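Local coordinates for monosaccharide ABC transporter substrate-binding protein, CUT2 family (Bradyrhizobium sp., PDB 4YHS) that probably binds a monosaccharide or a similar small solute outside the cell membrane and delivers it to an ABC transporter of the CUT2 family, at residues 29-34 with 45-50; 54-59 with 313-318; 100-105 with 124-129. All blocks are in the same frame, centred on the assembly; numbering follows the deposited sequence.

Overall arrangement
Contact 1 closes before contact 2 opens, and contact 3 is nested within the loop that contact 2 closes. Contact 1 pairs the two strands of a hairpin near the start of the chain, whose strand 29-35 also pairs with strand 322-331 in the large mixed sheet; the chain then runs on into contact 2, about 21 Å away between centres, where 54-59 meets the end of helix 299-314. Tyr-49 of contact 1 reaches an earlier part of that helix. Contact 3 joins two neighbouring beta-alpha units and stands apart, its centre about 29 Å from that of contact 1 and about 28 Å from that of contact 2, nearest atoms about 16 Å away in both cases.

Contact 1. Residues 29-34 with 45-50; sequences YDAAKI and SDVKYV
Residues 29-34 and 45-49 run antiparallel, with Tyr-29 opposite Tyr-49, Ala-31 opposite Val-47 and Lys-33 opposite Ser-45 as hydrogen-bonded pairs, and the short strand axes inclined at 135°. The bond from Tyr-49 N to Tyr-29 O is 2.7 Å long and nearly straight. On the face shared by Asp-30 and Lys-48, the two side chains lie alongside each other and point the same way. Lys-48 bends at chi2 (-76°), which brings NZ to the syn side of Asp-30 OD1 in a salt bridge of 2.8 Å, somewhat out of the carboxylate plane. The two strands form a beta hairpin, and strand 322-331 pairs with the other edge of 29-35, so the first strand is flanked on both sides. On the opposite face Lys-33 crosses Val-47 at about a right angle, its CE 3.6 Å from Val-47 CG1, while its NZ goes to Asp-35 in a salt bridge. Ala-31 CB packs 4.1 Å from Tyr-49 CB. Both tyrosines start from this face as well: with CG anti to the backbone N (chi1 -170°), the ring of Tyr-49 swings away from 29-34 toward helix 299-314, where its hydroxyl bonds Asp-308, whereas the hydroxyl of Tyr-29 meets Ser-298.

Contact 2. Residues 54-59 with 313-318; sequences KASKPW and ILEGKD
Glu-315 OE2 is gripped by two firm donors from the segment 54-59. Ser-56 N approaches on the syn side at 2.8 Å, with a nearly straight N-H (172°) but a position 32° out of the carboxylate plane. Trp-59 NE1 comes at 2.9 Å to the anti lone pair of the same OE2, which lies almost in the indole plane, so the ring meets the oxygen edge-on. The other oxygen, OE1, takes a salt bridge from Lys-317 NZ on its anti side and a water that also bonds Lys-54 O. Gly-316, with positive phi, completes a Schellman motif after helix 299-314; the contact thus ties this end of the helix region to the segment leading into strand 60-65. The indole is sandwiched: Leu-314 CB sits over one face in a CH-pi contact, 3.8 Å from the centroid of the Trp-59 six-membered ring, and Lys-57 CG covers the opposite face. Leu-314 CD1 adds a touch of 3.8 Å to Trp-59 CD2. A leucine in place of Trp-59 would probably leave Glu-315 OE2 with one fewer donor and open a gap between Leu-314 and Lys-57. Val-311 of the same helix also touches Trp-59.

Contact 3. Residues 100-105 with 124-129; sequences TELNKQ and AISADG
Ile-125 drives its side chain against the first turn of helix 102-115, and Gln-105 reaches back to its backbone. The contact belongs to the beta-alpha-beta architecture of the periplasmic binding protein domain: the segment 124-129 follows strand 119-122 and leads into helix 131-138, so the helix start on one beta-alpha unit packs on the loop that opens the next. The end of Ile-125 presses on the backbone, its CD1 3.3 Å from Glu-101 O, a carbonyl that accepts a backbone bond from Gln-105 N. Its other branch, CG2, meets Leu-102 CB at 4.0 Å, so both branches lie against the same side of the helix start. Leu-102 then carries the packing onward: with CG opposite the backbone N across the CA-CB bond (chi1 174°), its methyls reach the loop, CD2 coming to 4.0 Å from Gly-129 CA. A CB at Gly-129 would fall within 2.8 Å of Leu-102 CD2, so the bare backbone makes room for that methyl.

The polar link is made by Gln-105, whose side chain runs extended past Ile-125 in the opposite direction. Ile-125 N lies in the plane of the amide and donates to a lone pair of Gln-105 OE1 over 3.0 Å, at an N-H...O angle of 153°. The other end of this buried amide fixes its flip: NE2 donates to Ser-64 OG, on strand 60-65, and to Gly-123 O, the residue just before segment 124-129, so the group is bonded at both ends. Outside this shell Leu-130 touches both Leu-102 and Gln-105, while Ala-124 O takes a bond from Asn-149. Glu-101 occupies the N-cap position of the helix, and Thr-100 OG1 donates to the anti lone pair of Glu-101 OE2 over 2.7 Å.

Contact 1. Residues 29-34 with 45-50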
ATOM      1  N   TYR A  29     -13.300   4.979   9.039  1.00 19.70           N
ATOM      2  CA  TYR A  29     -12.172   5.336   8.188  1.00 19.39           C
ATOM      3  C   TYR A  29     -12.656   5.512   6.760  1.00 18.79           C
ATOM      4  O   TYR A  29     -13.444   4.713   6.263  1.00 18.19           O
ATOM      5  CB  TYR A  29     -11.085   4.260   8.271  1.00 21.53           C
ATOM      6  CG  TYR A  29      -9.671   4.750   7.974  1.00 13.93           C
ATOM      7  CD1 TYR A  29      -8.906   5.339   8.959  1.00 15.24           C
ATOM      8  CD2 TYR A  29      -9.099   4.615   6.710  1.00 15.38           C
ATOM      9  CE1 TYR A  29      -7.646   5.809   8.720  1.00 19.18           C
ATOM     10  CE2 TYR A  29      -7.794   5.070   6.469  1.00 18.83           C
ATOM     11  CZ  TYR A  29      -7.081   5.675   7.495  1.00 14.67           C
ATOM     12  OH  TYR A  29      -5.806   6.176   7.321  1.00 15.55           O
ATOM     13  N   ASP A  30     -12.178   6.563   6.107  1.00 15.76           N
ATOM     14  CA  ASP A  30     -12.512   6.825   4.720  1.00 20.68           C
ATOM     15  C   ASP A  30     -11.968   5.702   3.878  1.00 16.96           C
ATOM     16  O   ASP A  30     -10.773   5.404   3.936  1.00 14.64           O
ATOM     17  CB  ASP A  30     -11.935   8.162   4.247  1.00 21.21           C
ATOM     18  CG  ASP A  30     -12.677   9.359   4.814  1.00 26.74           C
ATOM     19  OD1 ASP A  30     -13.834   9.215   5.277  1.00 22.53           O
ATOM     20  OD2 ASP A  30     -12.115  10.465   4.754  1.00 27.18           O
ATOM     21  N   ALA A  31     -12.866   5.086   3.112  1.00 17.03           N
ATOM     22  CA  ALA A  31     -12.539   3.947   2.259  1.00 16.07           C
ATOM     23  C   ALA A  31     -13.219   4.090   0.884  1.00 20.69           C
ATOM     24  O   ALA A  31     -14.017   5.016   0.653  1.00 19.76           O
ATOM     25  CB  ALA A  31     -12.964   2.636   2.954  1.00 13.29           C
ATOM     26  N   ALA A  32     -12.882   3.164  -0.021  1.00 20.56           N
ATOM     27  CA  ALA A  32     -13.473   3.079  -1.346  1.00 22.78           C
ATOM     28  C   ALA A  32     -13.752   1.624  -1.632  1.00 19.02           C
ATOM     29  O   ALA A  32     -12.832   0.802  -1.576  1.00 18.24           O
ATOM     30  CB  ALA A  32     -12.530   3.665  -2.407  1.00 20.18           C
ATOM     31  N   LYS A  33     -15.011   1.302  -1.939  1.00 22.01           N
ATOM     32  CA  LYS A  33     -15.358  -0.079  -2.225  1.00 25.88           C
ATOM     33  C   LYS A  33     -15.619  -0.226  -3.689  1.00 20.28           C
ATOM     34  O   LYS A  33     -15.968   0.743  -4.383  1.00 21.27           O
ATOM     35  CB  LYS A  33     -16.568  -0.530  -1.434  1.00 21.63           C
ATOM     36  CG  LYS A  33     -17.831   0.240  -1.704  1.00 27.04           C
ATOM     37  CD  LYS A  33     -18.943  -0.305  -0.798  1.00 37.51           C
ATOM     38  CE  LYS A  33     -20.262   0.397  -1.043  1.00 43.59           C
ATOM     39  NZ  LYS A  33     -20.947  -0.139  -2.246  1.00 57.93           N
ATOM     40  N   ILE A  34     -15.497  -1.470  -4.138  1.00 21.74           N
ATOM     41  CA  ILE A  34     -15.641  -1.812  -5.527  1.00 18.79           C
ATOM     42  C   ILE A  34     -16.891  -2.680  -5.726  1.00 20.87           C
ATOM     43  O   ILE A  34     -17.082  -3.666  -5.016  1.00 26.08           O
ATOM     44  CB  ILE A  34     -14.403  -2.556  -6.046  1.00 22.41           C
ATOM     45  CG1 ILE A  34     -13.156  -1.697  -5.842  1.00 22.18           C
ATOM     46  CG2 ILE A  34     -14.593  -2.936  -7.520  1.00 20.48           C
ATOM     47  CD1 ILE A  34     -13.147  -0.404  -6.666  1.00 31.28           C
ATOM     48  N   SER A  45     -16.815   3.446  -5.148  1.00 24.63           N
ATOM     49  CA  SER A  45     -17.584   4.503  -4.473  1.00 25.12           C
ATOM     50  C   SER A  45     -16.981   4.760  -3.091  1.00 29.78           C
ATOM     51  O   SER A  45     -16.441   3.853  -2.458  1.00 23.45           O
ATOM     52  CB  SER A  45     -19.056   4.131  -4.358  1.00 26.98           C
ATOM     53  OG  SER A  45     -19.204   2.927  -3.663  1.00 35.25           O
ATOM     54  N   ASP A  46     -17.060   6.002  -2.636  1.00 28.01           N
ATOM     55  CA  ASP A  46     -16.515   6.361  -1.331  1.00 22.25           C
ATOM     56  C   ASP A  46     -17.473   5.951  -0.221  1.00 27.47           C
ATOM     57  O   ASP A  46     -18.671   6.235  -0.298  1.00 32.46           O
ATOM     58  CB  ASP A  46     -16.239   7.867  -1.261  1.00 26.15           C
ATOM     59  CG  ASP A  46     -15.172   8.296  -2.215  1.00 36.01           C
ATOM     60  OD1 ASP A  46     -14.449   7.415  -2.728  1.00 29.94           O
ATOM     61  OD2 ASP A  46     -15.058   9.507  -2.461  1.00 42.00           O
ATOM     62  N   VAL A  47     -16.927   5.296   0.807  1.00 22.09           N
ATOM     63  CA  VAL A  47     -17.670   4.891   2.002  1.00 28.68           C
ATOM     64  C   VAL A  47     -16.830   5.013   3.283  1.00 24.70           C
ATOM     65  O   VAL A  47     -15.619   4.876   3.245  1.00 25.81           O
ATOM     66  CB  VAL A  47     -18.142   3.434   1.878  1.00 31.01           C
ATOM     67  CG1 VAL A  47     -19.248   3.320   0.858  1.00 48.70           C
ATOM     68  CG2 VAL A  47     -16.947   2.509   1.531  1.00 27.83           C
ATOM     69  N   LYS A  48     -17.489   5.268   4.416  1.00 23.31           N
ATOM     70  CA  LYS A  48     -16.848   5.110   5.730  1.00 20.50           C
ATOM     71  C   LYS A  48     -16.812   3.645   6.103  1.00 26.48           C
ATOM     72  O   LYS A  48     -17.858   2.959   6.050  1.00 24.73           O
ATOM     73  CB  LYS A  48     -17.611   5.890   6.808  1.00 23.78           C
ATOM     74  CG  LYS A  48     -17.702   7.361   6.540  1.00 31.45           C
ATOM     75  CD  LYS A  48     -16.386   8.033   6.851  1.00 47.33           C
ATOM     76  CE  LYS A  48     -16.537   9.545   6.900  1.00 56.01           C
ATOM     77  NZ  LYS A  48     -15.294  10.181   7.410  1.00 59.22           N
ATOM     78  N   TYR A  49     -15.633   3.159   6.491  1.00 20.15           N
ATOM     79  CA  TYR A  49     -15.511   1.781   6.924  1.00 20.67           C
ATOM     80  C   TYR A  49     -15.715   1.731   8.428  1.00 22.71           C
ATOM     81  O   TYR A  49     -15.023   2.429   9.171  1.00 16.00           O
ATOM     82  CB  TYR A  49     -14.155   1.157   6.573  1.00 15.85           C
ATOM     83  CG  TYR A  49     -14.194  -0.326   6.824  1.00 15.89           C
ATOM     84  CD1 TYR A  49     -13.940  -0.845   8.084  1.00 20.98           C
ATOM     85  CD2 TYR A  49     -14.554  -1.198   5.828  1.00 19.11           C
ATOM     86  CE1 TYR A  49     -14.037  -2.205   8.328  1.00 21.80           C
ATOM     87  CE2 TYR A  49     -14.647  -2.559   6.055  1.00 19.58           C
ATOM     88  CZ  TYR A  49     -14.389  -3.061   7.299  1.00 23.28           C
ATOM     89  OH  TYR A  49     -14.506  -4.427   7.517  1.00 19.69           O
ATOM     90  N   VAL A  50     -16.692   0.936   8.849  1.00 17.78           N
ATOM     91  CA  VAL A  50     -16.992   0.721  10.256  1.00 18.20           C
ATOM     92  C   VAL A  50     -16.823  -0.737  10.653  1.00 18.94           C
ATOM     93  O   VAL A  50     -17.565  -1.596  10.178  1.00 21.04           O
ATOM     94  CB  VAL A  50     -18.435   1.169  10.576  1.00 27.89           C
ATOM     95  CG1 VAL A  50     -18.701   1.033  12.046  1.00 28.43           C
ATOM     96  CG2 VAL A  50     -18.641   2.606  10.129  1.00 33.27           C
TER

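Contact 2. Residues 54-59 with 313-318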
ATOM      1  N   LYS A  54     -16.896  -5.826  18.771  1.00 24.87           N
ATOM      2  CA  LYS A  54     -16.270  -7.015  19.344  1.00 33.98           C
ATOM      3  C   LYS A  54     -16.645  -8.254  18.547  1.00 30.16           C
ATOM      4  O   LYS A  54     -17.719  -8.296  17.941  1.00 33.99           O
ATOM      5  CB  LYS A  54     -16.710  -7.223  20.802  1.00 28.58           C
ATOM      6  CG  LYS A  54     -15.876  -6.487  21.853  1.00 45.63           C
ATOM      7  CD  LYS A  54     -14.460  -7.028  21.948  1.00 53.08           C
ATOM      8  CE  LYS A  54     -13.682  -6.365  23.066  1.00 61.92           C
ATOM      9  NZ  LYS A  54     -12.331  -6.975  23.215  1.00 63.80           N
ATOM     10  N   ALA A  55     -15.781  -9.266  18.569  1.00 27.56           N
ATOM     11  CA  ALA A  55     -16.160 -10.599  18.119  1.00 27.23           C
ATOM     12  C   ALA A  55     -17.004 -11.270  19.189  1.00 26.78           C
ATOM     13  O   ALA A  55     -16.906 -10.926  20.367  1.00 27.67           O
ATOM     14  CB  ALA A  55     -14.935 -11.436  17.820  1.00 25.99           C
ATOM     15  N   SER A  56     -17.814 -12.238  18.777  1.00 28.28           N
ATOM     16  CA  SER A  56     -18.683 -12.985  19.688  1.00 30.23           C
ATOM     17  C   SER A  56     -17.968 -14.178  20.285  1.00 36.29           C
ATOM     18  O   SER A  56     -18.460 -14.820  21.217  1.00 32.52           O
ATOM     19  CB  SER A  56     -19.912 -13.471  18.945  1.00 35.04           C
ATOM     20  OG  SER A  56     -19.518 -14.391  17.942  1.00 33.98           O
ATOM     21  N   LYS A  57     -16.817 -14.514  19.726  1.00 31.54           N
ATOM     22  CA  LYS A  57     -16.047 -15.618  20.252  1.00 35.31           C
ATOM     23  C   LYS A  57     -14.626 -15.436  19.796  1.00 30.09           C
ATOM     24  O   LYS A  57     -14.391 -14.649  18.889  1.00 27.23           O
ATOM     25  CB  LYS A  57     -16.605 -16.968  19.799  1.00 41.05           C
ATOM     26  CG  LYS A  57     -16.513 -17.279  18.316  1.00 37.94           C
ATOM     27  CD  LYS A  57     -16.739 -18.795  18.090  1.00 55.97           C
ATOM     28  CE  LYS A  57     -15.406 -19.568  17.996  1.00 65.79           C
ATOM     29  NZ  LYS A  57     -15.546 -21.030  17.703  1.00 64.47           N
ATOM     30  N   PRO A  58     -13.680 -16.146  20.426  1.00 28.89           N
ATOM     31  CA  PRO A  58     -12.270 -15.960  20.072  1.00 29.28           C
ATOM     32  C   PRO A  58     -11.902 -16.736  18.808  1.00 29.54           C
ATOM     33  O   PRO A  58     -11.145 -17.722  18.844  1.00 25.08           O
ATOM     34  CB  PRO A  58     -11.519 -16.481  21.311  1.00 31.74           C
ATOM     35  CG  PRO A  58     -12.576 -16.897  22.308  1.00 33.85           C
ATOM     36  CD  PRO A  58     -13.838 -17.075  21.559  1.00 32.97           C
ATOM     37  N   TRP A  59     -12.424 -16.270  17.677  1.00 26.73           N
ATOM     38  CA  TRP A  59     -12.112 -16.879  16.391  1.00 24.17           C
ATOM     39  C   TRP A  59     -10.603 -17.045  16.223  1.00 26.81           C
ATOM     40  O   TRP A  59      -9.827 -16.197  16.647  1.00 23.26           O
ATOM     41  CB  TRP A  59     -12.668 -16.034  15.246  1.00 21.34           C
ATOM     42  CG  TRP A  59     -14.154 -15.836  15.321  1.00 23.94           C
ATOM     43  CD1 TRP A  59     -14.822 -14.698  15.680  1.00 25.84           C
ATOM     44  CD2 TRP A  59     -15.146 -16.815  15.039  1.00 25.60           C
ATOM     45  NE1 TRP A  59     -16.177 -14.908  15.638  1.00 25.07           N
ATOM     46  CE2 TRP A  59     -16.405 -16.208  15.257  1.00 24.02           C
ATOM     47  CE3 TRP A  59     -15.094 -18.150  14.642  1.00 23.31           C
ATOM     48  CZ2 TRP A  59     -17.593 -16.881  15.063  1.00 29.68           C
ATOM     49  CZ3 TRP A  59     -16.282 -18.826  14.449  1.00 27.95           C
ATOM     50  CH2 TRP A  59     -17.518 -18.191  14.662  1.00 33.50           C
ATOM     51  N   ILE A 313     -17.591 -12.402   8.387  1.00 25.12           N
ATOM     52  CA  ILE A 313     -17.937 -13.580   7.594  1.00 29.37           C
ATOM     53  C   ILE A 313     -18.203 -14.755   8.536  1.00 31.43           C
ATOM     54  O   ILE A 313     -19.257 -15.403   8.463  1.00 20.88           O
ATOM     55  CB  ILE A 313     -16.805 -13.896   6.579  1.00 19.14           C
ATOM     56  CG1 ILE A 313     -16.737 -12.825   5.496  1.00 20.71           C
ATOM     57  CG2 ILE A 313     -16.978 -15.261   5.898  1.00 23.17           C
ATOM     58  CD1 ILE A 313     -15.422 -12.821   4.758  1.00 23.78           C
ATOM     59  N   LEU A 314     -17.276 -15.016   9.450  1.00 22.48           N
ATOM     60  CA  LEU A 314     -17.418 -16.150  10.370  1.00 28.51           C
ATOM     61  C   LEU A 314     -18.703 -16.037  11.204  1.00 26.30           C
ATOM     62  O   LEU A 314     -19.305 -17.050  11.605  1.00 25.42           O
ATOM     63  CB  LEU A 314     -16.195 -16.255  11.299  1.00 22.25           C
ATOM     64  CG  LEU A 314     -14.902 -16.750  10.647  1.00 18.04           C
ATOM     65  CD1 LEU A 314     -13.740 -16.436  11.535  1.00 18.96           C
ATOM     66  CD2 LEU A 314     -15.006 -18.233  10.445  1.00 24.40           C
ATOM     67  N   GLU A 315     -19.139 -14.811  11.449  1.00 26.29           N
ATOM     68  CA  GLU A 315     -20.328 -14.593  12.281  1.00 29.32           C
ATOM     69  C   GLU A 315     -21.605 -14.387  11.455  1.00 31.79           C
ATOM     70  O   GLU A 315     -22.676 -14.131  12.007  1.00 31.91           O
ATOM     71  CB  GLU A 315     -20.082 -13.395  13.206  1.00 26.72           C
ATOM     72  CG  GLU A 315     -18.953 -13.648  14.201  1.00 35.06           C
ATOM     73  CD  GLU A 315     -18.795 -12.534  15.202  1.00 32.73           C
ATOM     74  OE1 GLU A 315     -19.592 -11.567  15.165  1.00 35.45           O
ATOM     75  OE2 GLU A 315     -17.878 -12.625  16.037  1.00 31.57           O
ATOM     76  N   GLY A 316     -21.487 -14.511  10.139  1.00 31.43           N
ATOM     77  CA  GLY A 316     -22.624 -14.338   9.252  1.00 31.58           C
ATOM     78  C   GLY A 316     -23.159 -12.920   9.162  1.00 32.71           C
ATOM     79  O   GLY A 316     -24.325 -12.723   8.793  1.00 29.02           O
ATOM     80  N   LYS A 317     -22.323 -11.931   9.494  1.00 26.35           N
ATOM     81  CA  LYS A 317     -22.737 -10.535   9.468  1.00 30.36           C
ATOM     82  C   LYS A 317     -22.460  -9.902   8.118  1.00 24.60           C
ATOM     83  O   LYS A 317     -21.640 -10.393   7.337  1.00 27.95           O
ATOM     84  CB  LYS A 317     -22.015  -9.752  10.575  1.00 25.25           C
ATOM     85  CG  LYS A 317     -22.514 -10.116  11.977  1.00 36.71           C
ATOM     86  CD  LYS A 317     -21.799  -9.304  13.047  1.00 36.53           C
ATOM     87  CE  LYS A 317     -22.476  -9.424  14.399  1.00 40.31           C
ATOM     88  NZ  LYS A 317     -22.521 -10.829  14.874  1.00 33.05           N
ATOM     89  N   ASP A 318     -23.124  -8.788   7.847  1.00 24.17           N
ATOM     90  CA  ASP A 318     -22.854  -8.028   6.649  1.00 27.47           C
ATOM     91  C   ASP A 318     -21.402  -7.585   6.641  1.00 26.87           C
ATOM     92  O   ASP A 318     -20.815  -7.331   7.684  1.00 27.50           O
ATOM     93  CB  ASP A 318     -23.769  -6.811   6.559  1.00 40.25           C
ATOM     94  CG  ASP A 318     -25.175  -7.168   6.116  1.00 65.93           C
ATOM     95  OD1 ASP A 318     -25.391  -8.300   5.612  1.00 65.16           O
ATOM     96  OD2 ASP A 318     -26.063  -6.302   6.266  1.00 76.84           O
TER
HETATM   97  O   HOH W   1     -19.816  -9.664  17.029  1.00 37.53           O

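Contact 3. Residues 100-105 with 124-129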
ATOM      1  N   THR A 100      10.594 -14.926  -3.010  1.00 22.31           N
ATOM      2  CA  THR A 100      11.077 -16.100  -3.699  1.00 22.37           C
ATOM      3  C   THR A 100      10.440 -17.392  -3.151  1.00 22.47           C
ATOM      4  O   THR A 100      10.690 -18.494  -3.648  1.00 22.93           O
ATOM      5  CB  THR A 100      12.620 -16.241  -3.569  1.00 26.70           C
ATOM      6  OG1 THR A 100      12.991 -16.163  -2.189  1.00 24.99           O
ATOM      7  CG2 THR A 100      13.323 -15.129  -4.335  1.00 25.88           C
ATOM      8  N   GLU A 101       9.622 -17.256  -2.121  1.00 20.98           N
ATOM      9  CA  GLU A 101       9.256 -18.408  -1.293  1.00 27.88           C
ATOM     10  C   GLU A 101       7.791 -18.825  -1.414  1.00 27.28           C
ATOM     11  O   GLU A 101       7.163 -19.165  -0.412  1.00 19.64           O
ATOM     12  CB  GLU A 101       9.578 -18.113   0.179  1.00 21.31           C
ATOM     13  CG  GLU A 101      11.050 -17.762   0.420  1.00 27.56           C
ATOM     14  CD  GLU A 101      11.979 -18.835  -0.071  1.00 25.58           C
ATOM     15  OE1 GLU A 101      11.897 -19.971   0.453  1.00 26.11           O
ATOM     16  OE2 GLU A 101      12.761 -18.565  -1.011  1.00 24.20           O
ATOM     17  N   LEU A 102       7.266 -18.868  -2.637  1.00 22.49           N
ATOM     18  CA  LEU A 102       5.891 -19.302  -2.842  1.00 23.71           C
ATOM     19  C   LEU A 102       5.640 -20.698  -2.233  1.00 20.34           C
ATOM     20  O   LEU A 102       4.627 -20.910  -1.595  1.00 23.75           O
ATOM     21  CB  LEU A 102       5.547 -19.310  -4.327  1.00 18.99           C
ATOM     22  CG  LEU A 102       4.174 -19.887  -4.698  1.00 23.68           C
ATOM     23  CD1 LEU A 102       3.058 -19.003  -4.215  1.00 23.49           C
ATOM     24  CD2 LEU A 102       4.062 -20.116  -6.189  1.00 25.25           C
ATOM     25  N   ASN A 103       6.546 -21.647  -2.437  1.00 22.38           N
ATOM     26  CA  ASN A 103       6.335 -23.001  -1.930  1.00 26.61           C
ATOM     27  C   ASN A 103       6.261 -23.065  -0.416  1.00 26.40           C
ATOM     28  O   ASN A 103       5.517 -23.875   0.138  1.00 26.39           O
ATOM     29  CB  ASN A 103       7.431 -23.925  -2.430  1.00 24.92           C
ATOM     30  CG  ASN A 103       7.327 -24.175  -3.908  1.00 38.78           C
ATOM     31  OD1 ASN A 103       6.237 -24.115  -4.478  1.00 45.70           O
ATOM     32  ND2 ASN A 103       8.464 -24.446  -4.547  1.00 41.55           N
ATOM     33  N   LYS A 104       6.993 -22.190   0.264  1.00 21.54           N
ATOM     34  CA  LYS A 104       6.941 -22.158   1.723  1.00 23.80           C
ATOM     35  C   LYS A 104       5.606 -21.543   2.162  1.00 18.09           C
ATOM     36  O   LYS A 104       4.999 -21.988   3.125  1.00 22.48           O
ATOM     37  CB  LYS A 104       8.130 -21.401   2.298  1.00 27.46           C
ATOM     38  CG  LYS A 104       8.016 -21.067   3.764  1.00 23.94           C
ATOM     39  CD  LYS A 104       7.983 -22.305   4.627  1.00 25.36           C
ATOM     40  CE  LYS A 104       9.393 -22.835   4.892  1.00 52.78           C
ATOM     41  NZ  LYS A 104       9.519 -23.328   6.296  1.00 65.40           N
ATOM     42  N   GLN A 105       5.106 -20.568   1.419  1.00 20.64           N
ATOM     43  CA  GLN A 105       3.829 -19.980   1.782  1.00 20.23           C
ATOM     44  C   GLN A 105       2.717 -21.018   1.608  1.00 18.00           C
ATOM     45  O   GLN A 105       1.838 -21.137   2.450  1.00 19.64           O
ATOM     46  CB  GLN A 105       3.545 -18.731   0.968  1.00 15.64           C
ATOM     47  CG  GLN A 105       2.196 -18.132   1.310  1.00 15.64           C
ATOM     48  CD  GLN A 105       2.011 -16.764   0.752  1.00 20.10           C
ATOM     49  OE1 GLN A 105       2.259 -16.537  -0.423  1.00 16.18           O
ATOM     50  NE2 GLN A 105       1.564 -15.823   1.600  1.00 19.29           N
ATOM     51  N   ALA A 124      -0.470 -12.533  -0.592  1.00 15.65           N
ATOM     52  CA  ALA A 124      -0.003 -13.556  -1.518  1.00 18.47           C
ATOM     53  C   ALA A 124       1.310 -13.218  -2.201  1.00 17.60           C
ATOM     54  O   ALA A 124       1.497 -12.107  -2.695  1.00 18.91           O
ATOM     55  CB  ALA A 124      -1.056 -13.816  -2.557  1.00 18.05           C
ATOM     56  N   ILE A 125       2.201 -14.210  -2.272  1.00 16.73           N
ATOM     57  CA  ILE A 125       3.458 -14.013  -2.961  1.00 16.62           C
ATOM     58  C   ILE A 125       3.218 -13.872  -4.478  1.00 20.15           C
ATOM     59  O   ILE A 125       3.930 -13.144  -5.148  1.00 19.05           O
ATOM     60  CB  ILE A 125       4.441 -15.174  -2.636  1.00 16.63           C
ATOM     61  CG1 ILE A 125       5.087 -14.907  -1.267  1.00 21.17           C
ATOM     62  CG2 ILE A 125       5.512 -15.327  -3.719  1.00 22.44           C
ATOM     63  CD1 ILE A 125       5.886 -16.090  -0.686  1.00 22.67           C
ATOM     64  N   SER A 126       2.222 -14.564  -5.033  1.00 21.69           N
ATOM     65  CA  SER A 126       1.856 -14.282  -6.418  1.00 24.84           C
ATOM     66  C   SER A 126       0.337 -14.329  -6.605  1.00 26.97           C
ATOM     67  O   SER A 126      -0.388 -14.888  -5.792  1.00 17.57           O
ATOM     68  CB  SER A 126       2.565 -15.245  -7.390  1.00 35.22           C
ATOM     69  OG  SER A 126       1.894 -16.482  -7.551  1.00 31.55           O
ATOM     70  N   ALA A 127      -0.132 -13.707  -7.674  1.00 25.17           N
ATOM     71  CA  ALA A 127      -1.566 -13.606  -7.934  1.00 24.85           C
ATOM     72  C   ALA A 127      -2.267 -14.946  -8.145  1.00 23.75           C
ATOM     73  O   ALA A 127      -3.409 -15.100  -7.702  1.00 24.90           O
ATOM     74  CB  ALA A 127      -1.809 -12.709  -9.153  1.00 28.15           C
ATOM     75  N   ASP A 128      -1.598 -15.892  -8.822  1.00 20.75           N
ATOM     76  CA  ASP A 128      -2.161 -17.184  -9.202  1.00 21.74           C
ATOM     77  C   ASP A 128      -1.600 -18.375  -8.422  1.00 26.00           C
ATOM     78  O   ASP A 128      -2.161 -19.455  -8.477  1.00 25.48           O
ATOM     79  CB  ASP A 128      -1.888 -17.480 -10.677  1.00 29.07           C
ATOM     80  CG  ASP A 128      -2.319 -16.357 -11.592  1.00 43.44           C
ATOM     81  OD1 ASP A 128      -3.175 -15.527 -11.190  1.00 40.64           O
ATOM     82  OD2 ASP A 128      -1.792 -16.319 -12.728  1.00 42.39           O
ATOM     83  N   GLY A 129      -0.463 -18.194  -7.753  1.00 24.29           N
ATOM     84  CA  GLY A 129       0.312 -19.327  -7.266  1.00 33.10           C
ATOM     85  C   GLY A 129      -0.327 -20.088  -6.112  1.00 20.97           C
ATOM     86  O   GLY A 129       0.012 -21.238  -5.844  1.00 28.32           O
TER